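Local coordinates for protein gamma-hexachlorocyclohexane dehydrochlorinase (Sphingomonas paucimobilis, PDB 3A76) that catalyses two successive 1,2-anti dehydrochlorinations that convert the pollutant gamma-hexachlorocyclohexane (lindane) to a tetrachlorocyclohexadiene as a homotrimer, at residues Leu52-Asp58 with Lys71-Leu77. Residues are numbered along the deposited sequence; the frame is centred on the assembly and turned at random.
Sequences LASIWWD and KGPEGAL
Pro73 and Ala76 of helix 72-87 pack against Ala53 of helix 49-53 and Trp56 of strand 56-57, joining the longer helix to the connection that leads from the short helix into the strand in the SnoaL-like alpha+beta barrel. That connection is a type I beta turn from Ala53 to Trp56, and the proline ring lies along it. Pro73 CB meets the Ala53 carbonyl oxygen at 3.3 Å and also approaches Ala53 CB; CG touches both Ala53 O and Trp56 O, 3.5 Å from the latter; CD reaches Trp57 O and, more loosely, the carboxylate oxygen OD1 of the exposed Asp58. The ring carbons thus lie against a succession of oxygens, and no hydrogen bond joins the two segments, which meet by van der Waals contact. Farther along the helix, the Ala76 methyl meets the pyrrole side of the Trp56 indole obliquely, 3.4 Å from NE1 and 3.7 Å from CD1. With CG anti to its carbonyl carbon (chi1 -43°), Trp56 directs the indole alongside Ala76, while Ile55 CG1 lies over the margin of one face and Trp62 stacks on the ring. Leu52, its CG anti to the backbone N (chi1 -174°), brings CD2 to 3.8 Å from Leu77 CD1 and beside the Ala76 carbonyl; Ala43 of helix 22-45 also touches this leucine. The other Leu77 branch, CD2, touches the Ala53 methyl at 3.6 Å. Near Gly72 the two segments come close enough for a CA-H...O contact, Gly72 CA to Trp57 O, 3.4 Å long with 161° at the hydrogen.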
loop_
_atom_site.group_PDB
_atom_site.type_symbol
_atom_site.label_atom_id
_atom_site.label_comp_id
_atom_site.label_asym_id
_atom_site.label_seq_id
_atom_site.Cartn_x
_atom_site.Cartn_y
_atom_site.Cartn_z
ATOM N N LEU B 52 -13.855 2.465 -14.433
ATOM C CA LEU B 52 -12.708 2.342 -15.323
ATOM C C LEU B 52 -12.674 3.449 -16.363
ATOM O O LEU B 52 -11.631 4.078 -16.562
ATOM C CB LEU B 52 -12.661 0.979 -16.015
ATOM C CG LEU B 52 -11.392 0.737 -16.847
ATOM C CD1 LEU B 52 -10.129 0.577 -15.964
ATOM C CD2 LEU B 52 -11.564 -0.451 -17.759
ATOM N N ALA B 53 -13.820 3.675 -17.008
ATOM C CA ALA B 53 -13.958 4.631 -18.105
ATOM C C ALA B 53 -13.842 6.091 -17.670
ATOM O O ALA B 53 -13.407 6.941 -18.450
ATOM C CB ALA B 53 -15.291 4.406 -18.813
ATOM N N SER B 54 -14.229 6.370 -16.427
ATOM C CA SER B 54 -14.356 7.735 -15.907
ATOM C C SER B 54 -13.036 8.478 -15.645
ATOM O O SER B 54 -13.041 9.689 -15.372
ATOM C CB SER B 54 -15.161 7.697 -14.604
ATOM O OG SER B 54 -14.410 7.062 -13.573
ATOM N N ILE B 55 -11.919 7.761 -15.717
ATOM C CA ILE B 55 -10.630 8.274 -15.239
ATOM C C ILE B 55 -9.673 8.727 -16.357
ATOM O O ILE B 55 -8.590 9.260 -16.085
ATOM C CB ILE B 55 -9.926 7.222 -14.330
ATOM C CG1 ILE B 55 -9.696 5.924 -15.110
ATOM C CG2 ILE B 55 -10.739 6.981 -13.034
ATOM C CD1 ILE B 55 -8.887 4.865 -14.399
ATOM N N TRP B 56 -10.076 8.503 -17.608
ATOM C CA TRP B 56 -9.248 8.816 -18.775
ATOM C C TRP B 56 -9.848 9.945 -19.601
ATOM O O TRP B 56 -11.074 10.014 -19.772
ATOM C CB TRP B 56 -9.108 7.590 -19.683
ATOM C CG TRP B 56 -8.860 6.309 -18.954
ATOM C CD1 TRP B 56 -9.800 5.404 -18.536
ATOM C CD2 TRP B 56 -7.591 5.779 -18.562
ATOM N NE1 TRP B 56 -9.194 4.342 -17.908
ATOM C CE2 TRP B 56 -7.837 4.545 -17.908
ATOM C CE3 TRP B 56 -6.269 6.221 -18.702
ATOM C CZ2 TRP B 56 -6.809 3.755 -17.392
ATOM C CZ3 TRP B 56 -5.247 5.436 -18.188
ATOM C CH2 TRP B 56 -5.525 4.215 -17.537
ATOM N N TRP B 57 -8.983 10.822 -20.114
ATOM C CA TRP B 57 -9.372 11.785 -21.147
ATOM C C TRP B 57 -9.525 11.030 -22.466
ATOM O O TRP B 57 -8.994 9.925 -22.609
ATOM C CB TRP B 57 -8.316 12.882 -21.299
ATOM C CG TRP B 57 -8.150 13.777 -20.099
ATOM C CD1 TRP B 57 -7.003 13.982 -19.388
ATOM C CD2 TRP B 57 -9.156 14.589 -19.481
ATOM N NE1 TRP B 57 -7.233 14.868 -18.361
ATOM C CE2 TRP B 57 -8.546 15.255 -18.396
ATOM C CE3 TRP B 57 -10.514 14.822 -19.740
ATOM C CZ2 TRP B 57 -9.245 16.130 -17.565
ATOM C CZ3 TRP B 57 -11.214 15.701 -18.909
ATOM C CH2 TRP B 57 -10.576 16.340 -17.836
ATOM N N ASP B 58 -10.242 11.611 -23.431
ATOM C CA ASP B 58 -10.384 10.977 -24.759
ATOM C C ASP B 58 -9.040 10.669 -25.423
ATOM O O ASP B 58 -8.882 9.640 -26.080
ATOM C CB ASP B 58 -11.227 11.840 -25.703
ATOM C CG ASP B 58 -12.702 11.479 -25.674
ATOM O OD1 ASP B 58 -13.062 10.388 -25.159
ATOM O OD2 ASP B 58 -13.500 12.301 -26.184
ATOM N N LYS B 71 -6.390 3.700 -26.123
ATOM C CA LYS B 71 -6.612 5.143 -26.042
ATOM C C LYS B 71 -8.016 5.478 -25.587
ATOM O O LYS B 71 -8.958 4.800 -25.965
ATOM C CB LYS B 71 -6.254 5.842 -27.375
ATOM C CG LYS B 71 -7.324 5.805 -28.466
ATOM C CD LYS B 71 -6.900 6.613 -29.706
ATOM C CE LYS B 71 -6.071 5.758 -30.694
ATOM N NZ LYS B 71 -5.315 6.587 -31.690
ATOM N N GLY B 72 -8.129 6.515 -24.758
ATOM C CA GLY B 72 -9.400 6.972 -24.191
ATOM C C GLY B 72 -10.146 5.961 -23.333
ATOM O O GLY B 72 -9.704 4.823 -23.171
ATOM N N PRO B 73 -11.298 6.366 -22.777
ATOM C CA PRO B 73 -12.154 5.438 -22.027
ATOM C C PRO B 73 -12.556 4.165 -22.801
ATOM O O PRO B 73 -12.520 3.061 -22.231
ATOM C CB PRO B 73 -13.377 6.294 -21.699
ATOM C CG PRO B 73 -12.834 7.684 -21.658
ATOM C CD PRO B 73 -11.847 7.729 -22.780
ATOM N N GLU B 74 -12.923 4.310 -24.077
ATOM C CA GLU B 74 -13.315 3.164 -24.899
ATOM C C GLU B 74 -12.153 2.194 -25.068
ATOM O O GLU B 74 -12.347 0.977 -25.071
ATOM C CB GLU B 74 -13.850 3.621 -26.269
ATOM C CG GLU B 74 -14.348 2.477 -27.170
ATOM C CD GLU B 74 -15.703 1.882 -26.730
ATOM O OE1 GLU B 74 -16.762 2.442 -27.130
ATOM O OE2 GLU B 74 -15.701 0.847 -26.007
ATOM N N GLY B 75 -10.947 2.741 -25.216
ATOM C CA GLY B 75 -9.731 1.929 -25.279
ATOM C C GLY B 75 -9.515 1.136 -24.001
ATOM O O GLY B 75 -9.180 -0.054 -24.049
ATOM N N ALA B 76 -9.725 1.807 -22.868
ATOM C CA ALA B 76 -9.690 1.190 -21.529
ATOM C C ALA B 76 -10.692 0.025 -21.403
ATOM O O ALA B 76 -10.306 -1.091 -21.030
ATOM C CB ALA B 76 -9.943 2.260 -20.447
ATOM N N LEU B 77 -11.958 0.274 -21.761
ATOM C CA LEU B 77 -12.995 -0.770 -21.768
ATOM C C LEU B 77 -12.678 -1.902 -22.738
ATOM O O LEU B 77 -12.972 -3.061 -22.475
ATOM C CB LEU B 77 -14.375 -0.194 -22.091
ATOM C CG LEU B 77 -15.269 0.502 -21.060
ATOM C CD1 LEU B 77 -14.760 0.347 -19.631
ATOM C CD2 LEU B 77 -15.412 1.951 -21.408
#